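PDB 5FJZ: coatomer subunit delta from Saccharomyces cerevisiae, which binds a tryptophan-based motif of Dsl1 through the mu-homology domain described here and, within coatomer, probably serves retrograde Golgi-to-ER transport of dilysine-tagged proteins. Local coordinates for residues A[37-42]-A[108-113]; A[21-26]-A[260-265]; A[152-157]-A[193-198]; A[56-61]-A[237-242]; A[140-145]-A[205-210]. All coordinates share one frame; numbering follows the deposited sequence.

Interaction 1: A[37-42]-A[108-113]; sequences ELKGVL and RWRKVA
Trp109 lays its indole across the backbone of Gly40 in an antiparallel beta pair of the mu-homology domain, an aromatic rescue of glycine between strands 33-46 and 104-113. The first torsion of Trp109 (chi1 57°) places CG between its own N and carbonyl carbon, which swings the ring back over the partner strand. Gly40 CA then stands over the five-membered ring in a CH-pi contact, 3.7 Å from its centroid. A side chain on Gly40 would collide with the indole at CE2. Leu38 CD1 approaches the pyrrole end obliquely, 4.0 Å from Trp109 CD1, while Leu42 CB meets the six-membered ring at its edge. The indole NE1 is hydrogen-bonded to Glu21 OE2 on the next strand. Replacing Trp109 by an alanine would probably uncover the backbone of Gly40 and cost Glu21 that N-H donor.

The other face of the sheet is largely charged. Arg110 and Lys39 run side by side, their aliphatic parts touching with Lys39 CG 4.0 Å from Arg110 CG. Arg110 then bends at its third torsion and forms a salt bridge with Glu37, the carboxylate and guanidinium planes standing almost perpendicular, 84° apart. Arg110 NH2 carries a second salt bridge to Glu26 of the second subunit, and Arg108 makes a cation-pi contact with an aromatic side chain of the bound peptide. Gly40 N donates to Trp109 O at 2.8 Å, and the Glu37 carboxylate receives Arg110 NH1 on the anti side of OE2, at 2.7 Å.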
# COMPACT_ATOMS: atom_id res chain seq x y z
N GLU A 37 6.02 16.05 -11.30
CA GLU A 37 6.52 14.77 -11.72
C GLU A 37 5.56 14.13 -12.67
O GLU A 37 4.36 13.97 -12.40
CB GLU A 37 6.77 13.87 -10.52
CG GLU A 37 7.20 12.43 -10.90
CD GLU A 37 7.05 11.45 -9.74
OE1 GLU A 37 6.03 11.46 -9.00
OE2 GLU A 37 7.99 10.66 -9.54
N LEU A 38 6.08 13.80 -13.84
CA LEU A 38 5.35 13.16 -14.89
C LEU A 38 5.82 11.69 -15.02
O LEU A 38 7.01 11.45 -15.19
CB LEU A 38 5.53 13.93 -16.21
CG LEU A 38 4.99 13.56 -17.61
CD1 LEU A 38 5.27 12.10 -18.15
CD2 LEU A 38 3.54 13.92 -17.85
N LYS A 39 4.89 10.77 -15.12
CA LYS A 39 5.21 9.35 -15.34
C LYS A 39 4.54 8.87 -16.51
O LYS A 39 3.34 9.22 -16.74
CB LYS A 39 4.78 8.54 -14.11
CG LYS A 39 5.62 8.84 -12.90
CD LYS A 39 5.03 8.17 -11.64
CE LYS A 39 5.74 6.89 -11.27
NZ LYS A 39 5.62 6.65 -9.79
N GLY A 40 5.22 8.12 -17.37
CA GLY A 40 4.52 7.59 -18.56
C GLY A 40 4.75 6.14 -18.80
O GLY A 40 5.76 5.63 -18.39
N VAL A 41 3.85 5.53 -19.54
CA VAL A 41 4.02 4.16 -19.99
C VAL A 41 3.48 4.02 -21.36
O VAL A 41 2.42 4.61 -21.71
CB VAL A 41 3.36 3.15 -18.95
CG1 VAL A 41 1.85 3.24 -18.94
CG2 VAL A 41 3.64 1.70 -19.34
N LEU A 42 4.11 3.15 -22.16
CA LEU A 42 3.64 2.73 -23.42
C LEU A 42 3.19 1.27 -23.30
O LEU A 42 3.98 0.41 -22.97
CB LEU A 42 4.79 2.88 -24.40
CG LEU A 42 4.18 2.75 -25.77
CD1 LEU A 42 4.82 3.56 -26.83
CD2 LEU A 42 4.25 1.32 -26.17
N ARG A 108 8.63 2.76 -20.20
CA ARG A 108 8.23 3.73 -19.16
C ARG A 108 9.23 4.89 -19.10
O ARG A 108 10.39 4.78 -19.55
CB ARG A 108 8.35 3.06 -17.77
CG ARG A 108 7.21 2.15 -17.47
CD ARG A 108 7.56 1.39 -16.20
NE ARG A 108 6.36 0.76 -15.64
CZ ARG A 108 6.40 -0.13 -14.65
NH1 ARG A 108 7.57 -0.51 -14.11
NH2 ARG A 108 5.27 -0.66 -14.20
N TRP A 109 8.75 6.02 -18.60
CA TRP A 109 9.52 7.23 -18.49
C TRP A 109 9.06 7.99 -17.29
O TRP A 109 7.97 7.81 -16.82
CB TRP A 109 9.52 8.03 -19.82
CG TRP A 109 8.19 8.43 -20.36
CD1 TRP A 109 7.59 9.66 -20.23
CD2 TRP A 109 7.35 7.63 -21.18
NE1 TRP A 109 6.34 9.63 -20.92
CE2 TRP A 109 6.22 8.42 -21.55
CE3 TRP A 109 7.48 6.36 -21.77
CZ2 TRP A 109 5.22 7.91 -22.26
CZ3 TRP A 109 6.47 5.89 -22.49
CH2 TRP A 109 5.36 6.62 -22.74
N ARG A 110 9.91 8.88 -16.80
CA ARG A 110 9.62 9.71 -15.67
C ARG A 110 10.47 10.96 -15.70
O ARG A 110 11.69 10.86 -15.86
CB ARG A 110 9.93 8.97 -14.37
CG ARG A 110 9.49 9.71 -13.12
CD ARG A 110 9.49 8.80 -11.89
NE ARG A 110 10.81 8.67 -11.37
CZ ARG A 110 11.38 9.49 -10.50
NH1 ARG A 110 10.69 10.43 -9.90
NH2 ARG A 110 12.60 9.28 -10.07
N LYS A 111 9.85 12.09 -15.44
CA LYS A 111 10.63 13.32 -15.40
C LYS A 111 10.10 14.16 -14.31
O LYS A 111 8.88 14.17 -14.03
CB LYS A 111 10.57 14.05 -16.75
CG LYS A 111 11.38 15.30 -16.66
CD LYS A 111 11.81 15.82 -18.00
CE LYS A 111 12.51 17.15 -17.86
NZ LYS A 111 12.70 17.64 -19.21
N VAL A 112 11.02 14.86 -13.65
CA VAL A 112 10.72 15.71 -12.55
C VAL A 112 11.05 17.17 -12.88
O VAL A 112 11.98 17.48 -13.64
CB VAL A 112 11.37 15.33 -11.21
CG1 VAL A 112 11.07 13.89 -10.79
CG2 VAL A 112 12.82 15.73 -11.12
N ALA A 113 10.39 18.05 -12.17
CA ALA A 113 10.76 19.47 -12.29
C ALA A 113 10.61 20.12 -10.94
O ALA A 113 9.79 19.69 -10.06
CB ALA A 113 9.96 20.15 -13.40

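Interaction 2: A[21-26]-A[260-265]; sequences EVINAE and TSLKSD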
# COMPACT_ATOMS: atom_id res chain seq x y z
N GLU A 21 0.07 8.98 -19.72
CA GLU A 21 0.87 9.87 -18.85
C GLU A 21 0.11 10.34 -17.65
O GLU A 21 -1.15 10.56 -17.69
CB GLU A 21 1.49 11.05 -19.62
CG GLU A 21 2.47 10.50 -20.64
CD GLU A 21 3.13 11.51 -21.54
OE1 GLU A 21 2.51 12.59 -21.76
OE2 GLU A 21 4.27 11.23 -21.98
N VAL A 22 0.80 10.35 -16.52
CA VAL A 22 0.25 10.78 -15.23
C VAL A 22 1.09 11.89 -14.64
O VAL A 22 2.29 11.83 -14.65
CB VAL A 22 0.26 9.61 -14.22
CG1 VAL A 22 -0.22 10.04 -12.85
CG2 VAL A 22 -0.57 8.47 -14.74
N ILE A 23 0.43 12.97 -14.20
CA ILE A 23 1.11 14.17 -13.76
C ILE A 23 0.80 14.41 -12.30
O ILE A 23 -0.38 14.51 -11.94
CB ILE A 23 0.80 15.40 -14.66
CG1 ILE A 23 1.54 16.69 -14.19
CG2 ILE A 23 -0.70 15.65 -14.79
CD1 ILE A 23 3.02 16.61 -14.41
N ASN A 24 1.85 14.60 -11.52
CA ASN A 24 1.81 15.13 -10.19
C ASN A 24 2.36 16.58 -10.21
O ASN A 24 3.37 16.89 -10.93
CB ASN A 24 2.71 14.36 -9.20
CG ASN A 24 2.32 12.89 -9.01
OD1 ASN A 24 3.18 12.03 -9.03
ND2 ASN A 24 1.10 12.60 -8.92
N ALA A 25 1.72 17.43 -9.42
CA ALA A 25 2.17 18.80 -9.30
C ALA A 25 1.72 19.36 -7.95
O ALA A 25 0.57 19.07 -7.48
CB ALA A 25 1.63 19.63 -10.46
N GLU A 26 2.54 20.16 -7.30
CA GLU A 26 2.18 20.85 -6.05
C GLU A 26 2.47 22.36 -6.09
O GLU A 26 3.52 22.81 -6.63
CB GLU A 26 2.96 20.22 -4.88
CG GLU A 26 2.68 20.85 -3.50
CD GLU A 26 3.22 20.05 -2.30
OE1 GLU A 26 3.47 18.83 -2.48
OE2 GLU A 26 3.37 20.65 -1.21
N THR A 260 -3.93 8.02 -26.76
CA THR A 260 -3.14 8.78 -25.79
C THR A 260 -3.98 9.30 -24.64
O THR A 260 -5.19 9.56 -24.83
CB THR A 260 -2.42 9.99 -26.33
OG1 THR A 260 -3.39 10.87 -26.91
CG2 THR A 260 -1.42 9.59 -27.35
N SER A 261 -3.40 9.36 -23.46
CA SER A 261 -4.12 9.87 -22.22
C SER A 261 -3.21 10.65 -21.30
O SER A 261 -1.97 10.45 -21.29
CB SER A 261 -4.82 8.79 -21.40
OG SER A 261 -3.93 7.73 -21.14
N LEU A 262 -3.82 11.56 -20.52
CA LEU A 262 -3.16 12.34 -19.45
C LEU A 262 -4.14 12.48 -18.31
O LEU A 262 -5.35 12.72 -18.57
CB LEU A 262 -2.79 13.73 -19.93
CG LEU A 262 -2.09 14.64 -18.92
CD1 LEU A 262 -0.69 14.19 -18.61
CD2 LEU A 262 -2.08 16.07 -19.47
N LYS A 263 -3.69 12.09 -17.12
CA LYS A 263 -4.46 11.97 -15.91
C LYS A 263 -3.65 12.68 -14.83
O LYS A 263 -2.42 12.49 -14.71
CB LYS A 263 -4.68 10.49 -15.54
CG LYS A 263 -5.55 10.19 -14.34
CD LYS A 263 -5.82 8.69 -14.09
CE LYS A 263 -6.57 8.45 -12.82
NZ LYS A 263 -7.94 8.00 -13.09
N SER A 264 -4.32 13.51 -14.03
CA SER A 264 -3.74 13.95 -12.75
C SER A 264 -3.65 12.82 -11.72
O SER A 264 -4.41 11.89 -11.73
CB SER A 264 -4.54 15.12 -12.15
OG SER A 264 -5.90 14.70 -11.89
N ASP A 265 -2.69 12.89 -10.84
CA ASP A 265 -2.65 12.01 -9.63
C ASP A 265 -2.55 12.94 -8.40
O ASP A 265 -3.56 13.49 -7.96
CB ASP A 265 -1.53 10.99 -9.79
CG ASP A 265 -1.45 10.01 -8.59
OD1 ASP A 265 -2.37 10.02 -7.77
OD2 ASP A 265 -0.42 9.36 -8.41
O HOH W 1 -3.14 8.64 -18.42
O HOH W 2 -0.80 12.46 -22.75
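Ser261 begins the contact by offering its carbonyl to Glu21: Glu21 N donates to Ser261 O at 3.0 Å. A water bridges Ser261 OG and Glu21 O, and another donates to Ser261 O at 2.7 Å, with a weak bond to Glu21 OE1. At Leu262, CG lies anti to the backbone N (chi1 -180°), and CD1 folds back against the neighbouring strand, 4.0 Å from Glu21 CB and 4.1 Å from Ile23 CG2. The carboxylate of Glu21 continues past this apolar patch to Thr237 OG1, which it meets through OE2. Lys263 is bonded through both its N and its O: the N donates to Glu21 O, and the O accepts Ile23 N at 2.9 Å. Its side chain, on the same face as Val22, leads away from the contact. Ser264 faces the same way as Ile23, and its OG accepts Phe224 N of strand 220-229. At Asp265 the chain turns a corner; Asp265 N still donates to Ile23 O at 3.0 Å, but from above the carbonyl plane, and Asp265 CB packs 3.5 Å from Val22 CG1. Bonds that alternate between one residue and the two flanking its partner are the signature of parallel beta pairing, here the sole parallel junction of the mixed sheet, where the first strand of the mu-homology domain lies beside its last.

Interaction 3: A[152-157]-A[193-198]; sequences LADVIF and KISKIA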
# COMPACT_ATOMS: atom_id res chain seq x y z
N LEU A 152 -10.17 20.55 -21.27
CA LEU A 152 -10.35 19.57 -20.21
C LEU A 152 -11.83 19.59 -19.82
O LEU A 152 -12.40 20.67 -19.55
CB LEU A 152 -9.51 19.91 -19.00
CG LEU A 152 -8.02 19.77 -19.10
CD1 LEU A 152 -7.37 20.30 -17.87
CD2 LEU A 152 -7.65 18.30 -19.30
N ALA A 153 -12.44 18.41 -19.81
CA ALA A 153 -13.85 18.30 -19.47
C ALA A 153 -14.00 17.71 -18.08
O ALA A 153 -13.13 16.92 -17.66
CB ALA A 153 -14.57 17.43 -20.47
N ASP A 154 -15.03 18.12 -17.36
CA ASP A 154 -15.35 17.53 -16.04
C ASP A 154 -14.17 17.50 -15.10
O ASP A 154 -13.82 16.45 -14.50
CB ASP A 154 -15.93 16.09 -16.24
CG ASP A 154 -17.26 16.09 -17.00
OD1 ASP A 154 -17.98 17.10 -16.99
OD2 ASP A 154 -17.61 15.07 -17.61
N VAL A 155 -13.60 18.67 -14.85
CA VAL A 155 -12.51 18.87 -13.87
C VAL A 155 -13.09 19.07 -12.46
O VAL A 155 -14.04 19.81 -12.25
CB VAL A 155 -11.73 20.09 -14.27
CG1 VAL A 155 -10.55 20.39 -13.34
CG2 VAL A 155 -11.26 19.95 -15.71
N ILE A 156 -12.54 18.36 -11.51
CA ILE A 156 -13.06 18.28 -10.17
C ILE A 156 -12.08 18.85 -9.16
O ILE A 156 -10.88 18.47 -9.09
CB ILE A 156 -13.46 16.84 -9.82
CG1 ILE A 156 -14.59 16.44 -10.79
CG2 ILE A 156 -14.02 16.80 -8.41
CD1 ILE A 156 -15.05 15.02 -10.64
N PHE A 157 -12.56 19.83 -8.41
CA PHE A 157 -11.80 20.38 -7.27
C PHE A 157 -12.33 19.88 -5.94
O PHE A 157 -13.56 19.89 -5.71
CB PHE A 157 -11.89 21.93 -7.32
CG PHE A 157 -11.40 22.51 -8.61
CD1 PHE A 157 -12.28 22.59 -9.71
CD2 PHE A 157 -10.15 23.02 -8.71
CE1 PHE A 157 -11.82 23.08 -10.93
CE2 PHE A 157 -9.67 23.51 -9.90
CZ PHE A 157 -10.53 23.58 -11.00
N LYS A 193 -17.40 20.20 -9.43
CA LYS A 193 -17.02 19.95 -10.77
C LYS A 193 -17.29 21.10 -11.63
O LYS A 193 -18.36 21.68 -11.56
CB LYS A 193 -17.85 18.80 -11.30
CG LYS A 193 -17.64 18.43 -12.76
CD LYS A 193 -18.00 16.95 -13.05
CE LYS A 193 -19.27 16.79 -13.82
NZ LYS A 193 -20.46 17.39 -13.18
N ILE A 194 -16.38 21.34 -12.54
CA ILE A 194 -16.57 22.29 -13.61
C ILE A 194 -16.67 21.54 -14.93
O ILE A 194 -15.92 20.59 -15.20
CB ILE A 194 -15.43 23.35 -13.57
CG1 ILE A 194 -16.02 24.60 -12.94
CG2 ILE A 194 -14.90 23.76 -14.93
CD1 ILE A 194 -14.93 25.43 -12.32
N SER A 195 -17.60 21.96 -15.77
CA SER A 195 -17.87 21.25 -17.03
C SER A 195 -16.74 21.24 -18.02
O SER A 195 -16.44 20.20 -18.61
CB SER A 195 -19.12 21.85 -17.69
OG SER A 195 -19.92 20.81 -18.17
N LYS A 196 -16.07 22.39 -18.19
CA LYS A 196 -14.98 22.54 -19.13
C LYS A 196 -13.94 23.56 -18.68
O LYS A 196 -14.30 24.61 -18.11
CB LYS A 196 -15.49 23.09 -20.48
CG LYS A 196 -16.43 22.16 -21.25
CD LYS A 196 -17.02 22.91 -22.44
CE LYS A 196 -18.39 22.37 -22.85
NZ LYS A 196 -18.29 21.05 -23.56
N ILE A 197 -12.72 23.30 -19.07
CA ILE A 197 -11.62 24.28 -19.12
C ILE A 197 -11.12 24.30 -20.55
O ILE A 197 -10.46 23.36 -21.00
CB ILE A 197 -10.44 24.02 -18.17
CG1 ILE A 197 -10.95 23.98 -16.74
CG2 ILE A 197 -9.38 25.15 -18.27
CD1 ILE A 197 -9.86 23.67 -15.70
N ALA A 198 -11.45 25.38 -21.27
CA ALA A 198 -11.09 25.53 -22.66
C ALA A 198 -9.56 25.53 -22.88
O ALA A 198 -8.78 25.88 -21.98
CB ALA A 198 -11.69 26.83 -23.21
O HOH W 3 -20.07 18.84 -16.11
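A G1 beta bulge interrupts this antiparallel pair, with Asp154 and Val155 both facing Ile194. Position 1 of such a bulge takes left-handed backbone angles, usually on a glycine; here Asp154 adopts them, with phi 52° and psi 57°. Asp154 N reaches Ser195 O at 2.8 Å, and Val155 N makes only a weak bond to Ile194 O. Regular pairing resumes on both flanks: Ile194 N donates to Val155 O, and Ile197 N to Leu152 O at 2.7 Å. On the outer face Lys193 starts with CG anti to its N (chi1 176°), which carries the chain alongside Asp154 pointing the same way, Lys193 CE 3.4 Å from Asp154 OD1. The ammonium itself stays 4.6 Å from that Asp154 OD1, beyond a salt bridge, and pairs instead with Glu180. With an alanine in place of Lys193, Glu180 would probably lose its counter-charge and Asp154 the methylene chain that covers its flank. A water donates to Asp154 OD1 at 2.9 Å and also joins Ser195 OG. On the inner face Val155 and Ile197 cross at about a right angle, CG2 of the valine 4.0 Å from CD1 of the isoleucine. The chain turns corners at Asp154 and Ser195: strands 155-159 and 190-194 join the long mixed sheet, Val155 touching Val222, while 152-153 and 196-197 pair separately, Ile197 touching Tyr144 of strand 137-146.

Interaction 4: A[56-61]-A[237-242]; sequences LKLADS and TGMAIQ
Lys57 O takes the shorter of the two direct hydrogen bonds between the segments, from Gln242 N at 2.8 Å. Apolar carbon closes round the same oxygen: Ile241 CG2, placed anti to its own backbone N, comes to 3.6 Å from Lys57 O, and Gln242 CB also leans on it. Two residues on, Ala59 N donates to Ala240 O at 2.9 Å. These two bonds flank Leu58 and Ile241, a non-hydrogen-bonded antiparallel pair at which strand 54-58 gives way to loop and strand 241-246 begins, both parts of a small three-stranded sheet of the mu-homology domain. The side chains of the pair diverge at their base yet meet again further out, Leu58 CD2 lying 3.9 Å from Ile241 CD1. Met239, bent at its second and third torsions, crosses the same leucine obliquely and sets SD 4.2 Å from CD2 of Leu58. Beneath them Leu42 of strand 33-46 supports both Leu58 and Ile241, while Met239 reaches Ile19 of strand 15-27. On the loop side, Ala59 CB and Ala240 CB touch at 4.0 Å. Gly238 has a positive phi of 97°, where a CB would jam against the carbonyl oxygen of Thr237. Its own carbonyl accepts a hydrogen bond from a water that also binds Ser61 OG, linking the two loop ends where their backbones have parted.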
# COMPACT_ATOMS: atom_id res chain seq x y z
N LEU A 56 7.50 -1.99 -33.01
CA LEU A 56 6.86 -0.65 -33.01
C LEU A 56 7.95 0.33 -33.29
O LEU A 56 8.99 0.21 -32.72
CB LEU A 56 6.34 -0.31 -31.60
CG LEU A 56 5.00 -0.83 -31.08
CD1 LEU A 56 4.54 -2.17 -31.61
CD2 LEU A 56 4.94 -0.75 -29.56
N LYS A 57 7.71 1.27 -34.21
CA LYS A 57 8.69 2.33 -34.46
C LYS A 57 8.15 3.59 -33.84
O LYS A 57 7.06 4.01 -34.18
CB LYS A 57 8.92 2.59 -35.96
CG LYS A 57 9.97 1.71 -36.60
CD LYS A 57 10.15 2.05 -38.08
CE LYS A 57 10.89 0.95 -38.85
NZ LYS A 57 10.59 1.07 -40.30
N LEU A 58 8.90 4.16 -32.91
CA LEU A 58 8.45 5.40 -32.31
C LEU A 58 8.66 6.55 -33.28
O LEU A 58 9.55 6.48 -34.10
CB LEU A 58 9.23 5.66 -31.06
CG LEU A 58 9.23 4.54 -29.96
CD1 LEU A 58 9.95 4.91 -28.73
CD2 LEU A 58 7.84 4.13 -29.57
N ALA A 59 7.89 7.63 -33.11
CA ALA A 59 7.99 8.83 -33.98
C ALA A 59 9.39 9.43 -33.97
O ALA A 59 10.17 9.39 -32.99
CB ALA A 59 7.03 9.92 -33.56
N ASP A 60 9.79 9.86 -35.16
CA ASP A 60 11.16 10.34 -35.37
C ASP A 60 11.41 11.56 -34.49
O ASP A 60 12.57 11.87 -34.13
CB ASP A 60 11.32 10.68 -36.84
CG ASP A 60 11.53 9.46 -37.72
OD1 ASP A 60 12.32 8.57 -37.29
OD2 ASP A 60 10.97 9.43 -38.86
N SER A 61 10.34 12.26 -34.11
CA SER A 61 10.48 13.50 -33.28
C SER A 61 10.88 13.24 -31.84
O SER A 61 11.16 14.18 -31.12
CB SER A 61 9.19 14.34 -33.29
OG SER A 61 8.07 13.56 -32.87
N THR A 237 3.85 14.74 -23.53
CA THR A 237 5.30 15.05 -23.64
C THR A 237 5.76 14.87 -25.09
O THR A 237 6.93 15.00 -25.38
CB THR A 237 6.13 14.15 -22.76
OG1 THR A 237 5.84 12.80 -23.14
CG2 THR A 237 5.82 14.41 -21.30
N GLY A 238 4.84 14.53 -26.00
CA GLY A 238 5.23 14.25 -27.41
C GLY A 238 5.46 12.82 -27.83
O GLY A 238 5.89 12.58 -28.94
N MET A 239 5.23 11.83 -26.95
CA MET A 239 5.36 10.45 -27.37
C MET A 239 4.29 10.07 -28.39
O MET A 239 3.13 10.43 -28.27
CB MET A 239 5.30 9.54 -26.08
CG MET A 239 5.50 7.99 -26.25
SD MET A 239 6.99 7.37 -27.06
CE MET A 239 8.26 7.89 -25.92
N ALA A 240 4.72 9.30 -29.39
CA ALA A 240 3.84 8.94 -30.51
C ALA A 240 4.52 7.81 -31.32
O ALA A 240 5.68 7.53 -31.17
CB ALA A 240 3.62 10.16 -31.40
N ILE A 241 3.73 7.16 -32.17
CA ILE A 241 4.13 6.03 -32.95
C ILE A 241 4.20 6.47 -34.42
O ILE A 241 3.31 7.15 -34.93
CB ILE A 241 3.08 4.93 -32.84
CG1 ILE A 241 2.91 4.50 -31.38
CG2 ILE A 241 3.46 3.71 -33.72
CD1 ILE A 241 4.16 4.01 -30.70
N GLN A 242 5.24 6.01 -35.08
CA GLN A 242 5.43 6.27 -36.53
C GLN A 242 4.85 5.16 -37.38
O GLN A 242 4.15 5.38 -38.35
CB GLN A 242 6.91 6.25 -36.71
CG GLN A 242 7.37 6.29 -38.11
CD GLN A 242 8.36 7.43 -38.10
OE1 GLN A 242 9.56 7.22 -38.10
NE2 GLN A 242 7.82 8.68 -37.92
O HOH W 4 7.49 14.01 -30.49

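Interaction 5: A[140-145]-A[205-210]; sequences VIIEYE and LAFTIE
Phe207 and Val140 form the dense part of this antiparallel pair, their side chains lying side by side on the buried face of a four-stranded sheet of the mu-homology domain. Phe207 CG sits between its N and carbonyl carbon (chi1 56°), a torsion that turns the ring over the partner strand. Val140 CB stands above one face of that ring, 4.0 Å from the centroid, and Val140 CG1 comes to 3.7 Å from Phe207 CZ. Ile142 approaches the same ring differently, its CD1 in the ring plane at the edge, 3.9 Å from Phe207 CE1. A face and an edge are thus covered by two residues of one strand, which should limit how the ring can turn. Four straight backbone bonds hold the register, among them Leu205 N to Ile142 O at 2.7 Å. Tyr144, also buried, lies beyond the end of the 205-210 pairing, its backbone bonded to Gly203, and touches Leu205 only lightly, CE2 3.8 Å from Leu205 N.

The opposite face is sparser. Ile141, partly exposed, offers CG1 to Ala206 CB at 4.1 Å, the one contact between side chains there. Buried residues of the dense face press on the long mixed sheet: Leu205 and Phe207 meet Ile192 of strand 190-194, and Ile142 and Leu205 meet Phe157 of strand 155-159, so two sheets pack face to face.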
# COMPACT_ATOMS: atom_id res chain seq x y z
N VAL A 140 -13.77 31.47 -1.27
CA VAL A 140 -12.65 30.94 -1.95
C VAL A 140 -12.69 31.24 -3.39
O VAL A 140 -13.74 31.09 -4.04
CB VAL A 140 -12.61 29.39 -1.81
CG1 VAL A 140 -11.41 28.80 -2.50
CG2 VAL A 140 -12.61 28.99 -0.32
N ILE A 141 -11.53 31.55 -3.96
CA ILE A 141 -11.38 31.65 -5.38
C ILE A 141 -10.17 30.79 -5.80
O ILE A 141 -9.06 30.94 -5.31
CB ILE A 141 -11.12 33.15 -5.84
CG1 ILE A 141 -12.30 34.03 -5.47
CG2 ILE A 141 -10.80 33.20 -7.34
CD1 ILE A 141 -12.18 35.51 -5.87
N ILE A 142 -10.45 29.87 -6.68
CA ILE A 142 -9.43 29.07 -7.31
C ILE A 142 -9.29 29.58 -8.72
O ILE A 142 -10.19 29.44 -9.58
CB ILE A 142 -9.80 27.54 -7.35
CG1 ILE A 142 -10.07 27.03 -5.96
CG2 ILE A 142 -8.59 26.79 -7.96
CD1 ILE A 142 -10.66 25.60 -5.88
N GLU A 143 -8.08 30.01 -9.03
CA GLU A 143 -7.75 30.42 -10.38
C GLU A 143 -6.87 29.44 -11.05
O GLU A 143 -5.97 28.94 -10.49
CB GLU A 143 -7.01 31.76 -10.35
CG GLU A 143 -8.02 32.86 -10.10
CD GLU A 143 -7.40 34.20 -9.93
OE1 GLU A 143 -6.21 34.27 -9.49
OE2 GLU A 143 -8.13 35.18 -10.25
N TYR A 144 -7.23 29.14 -12.26
CA TYR A 144 -6.56 28.15 -13.07
C TYR A 144 -6.22 28.70 -14.45
O TYR A 144 -6.94 29.56 -15.00
CB TYR A 144 -7.42 26.91 -13.16
CG TYR A 144 -8.86 27.12 -13.61
CD1 TYR A 144 -9.20 27.20 -14.96
CD2 TYR A 144 -9.88 27.14 -12.69
CE1 TYR A 144 -10.52 27.44 -15.37
CE2 TYR A 144 -11.20 27.31 -13.08
CZ TYR A 144 -11.51 27.49 -14.41
OH TYR A 144 -12.85 27.67 -14.79
N GLU A 145 -5.14 28.19 -15.04
CA GLU A 145 -4.77 28.47 -16.39
C GLU A 145 -4.26 27.19 -17.06
O GLU A 145 -3.34 26.54 -16.53
CB GLU A 145 -3.67 29.54 -16.47
CG GLU A 145 -3.35 29.83 -17.93
CD GLU A 145 -2.70 31.16 -18.20
OE1 GLU A 145 -1.83 31.56 -17.39
OE2 GLU A 145 -3.07 31.78 -19.24
N LEU A 205 -12.82 29.50 -10.37
CA LEU A 205 -13.99 28.96 -9.63
C LEU A 205 -14.07 29.64 -8.29
O LEU A 205 -13.13 29.58 -7.48
CB LEU A 205 -13.80 27.43 -9.44
CG LEU A 205 -14.80 26.72 -8.55
CD1 LEU A 205 -16.20 26.78 -9.12
CD2 LEU A 205 -14.47 25.21 -8.35
N ALA A 206 -15.28 30.08 -7.93
CA ALA A 206 -15.48 30.78 -6.73
C ALA A 206 -16.66 30.26 -5.95
O ALA A 206 -17.72 30.00 -6.53
CB ALA A 206 -15.65 32.32 -7.06
N PHE A 207 -16.49 30.10 -4.66
CA PHE A 207 -17.53 29.56 -3.79
C PHE A 207 -17.31 29.94 -2.39
O PHE A 207 -16.20 30.36 -2.01
CB PHE A 207 -17.64 28.02 -3.98
CG PHE A 207 -16.36 27.34 -3.74
CD1 PHE A 207 -15.34 27.35 -4.71
CD2 PHE A 207 -16.08 26.83 -2.55
CE1 PHE A 207 -14.10 26.75 -4.45
CE2 PHE A 207 -14.84 26.27 -2.27
CZ PHE A 207 -13.86 26.20 -3.25
N THR A 208 -18.34 29.74 -1.56
CA THR A 208 -18.26 29.89 -0.18
C THR A 208 -18.52 28.56 0.52
O THR A 208 -19.45 27.88 0.17
CB THR A 208 -19.34 30.91 0.28
OG1 THR A 208 -19.12 32.17 -0.40
CG2 THR A 208 -19.19 31.17 1.76
N ILE A 209 -17.68 28.24 1.44
CA ILE A 209 -17.70 26.96 2.13
C ILE A 209 -17.37 27.18 3.57
O ILE A 209 -16.52 27.99 3.92
CB ILE A 209 -16.72 25.94 1.45
CG1 ILE A 209 -16.93 24.52 2.01
CG2 ILE A 209 -15.27 26.36 1.61
CD1 ILE A 209 -16.23 23.43 1.13
N GLU A 210 -18.04 26.42 4.46
CA GLU A 210 -17.73 26.44 5.91
C GLU A 210 -16.46 25.67 6.25
O GLU A 210 -16.30 24.58 5.77
CB GLU A 210 -18.84 25.77 6.72
CG GLU A 210 -20.10 26.60 6.90
CD GLU A 210 -21.07 25.94 7.87
OE1 GLU A 210 -20.88 24.74 8.21
OE2 GLU A 210 -22.02 26.64 8.30

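Interactions 1, 2 and 3 share the long mixed sheet; in it strand 33-46 bonds to strand 15-27, with Glu37 O accepting Asn24 N. Interaction 4 joins the first two through Met239 on Trp109 and through Thr237, which meets Glu21. Interaction 5 lies in the sheet packed on the mixed one and touches interaction 3 through Phe157, Leu205, Ile197 and Tyr144. Interaction 2 lies nearest the chain's centre; the centres of interactions 4 and 5 are about 39 Å apart. Chemistry follows place: interaction 5 is buried and almost wholly apolar, interactions 2, 3 and 4 bring in waters, interaction 1 reaches the bound peptide through Arg108, and interactions 1 and 2 both reach the second subunit, through Arg110 and Glu26.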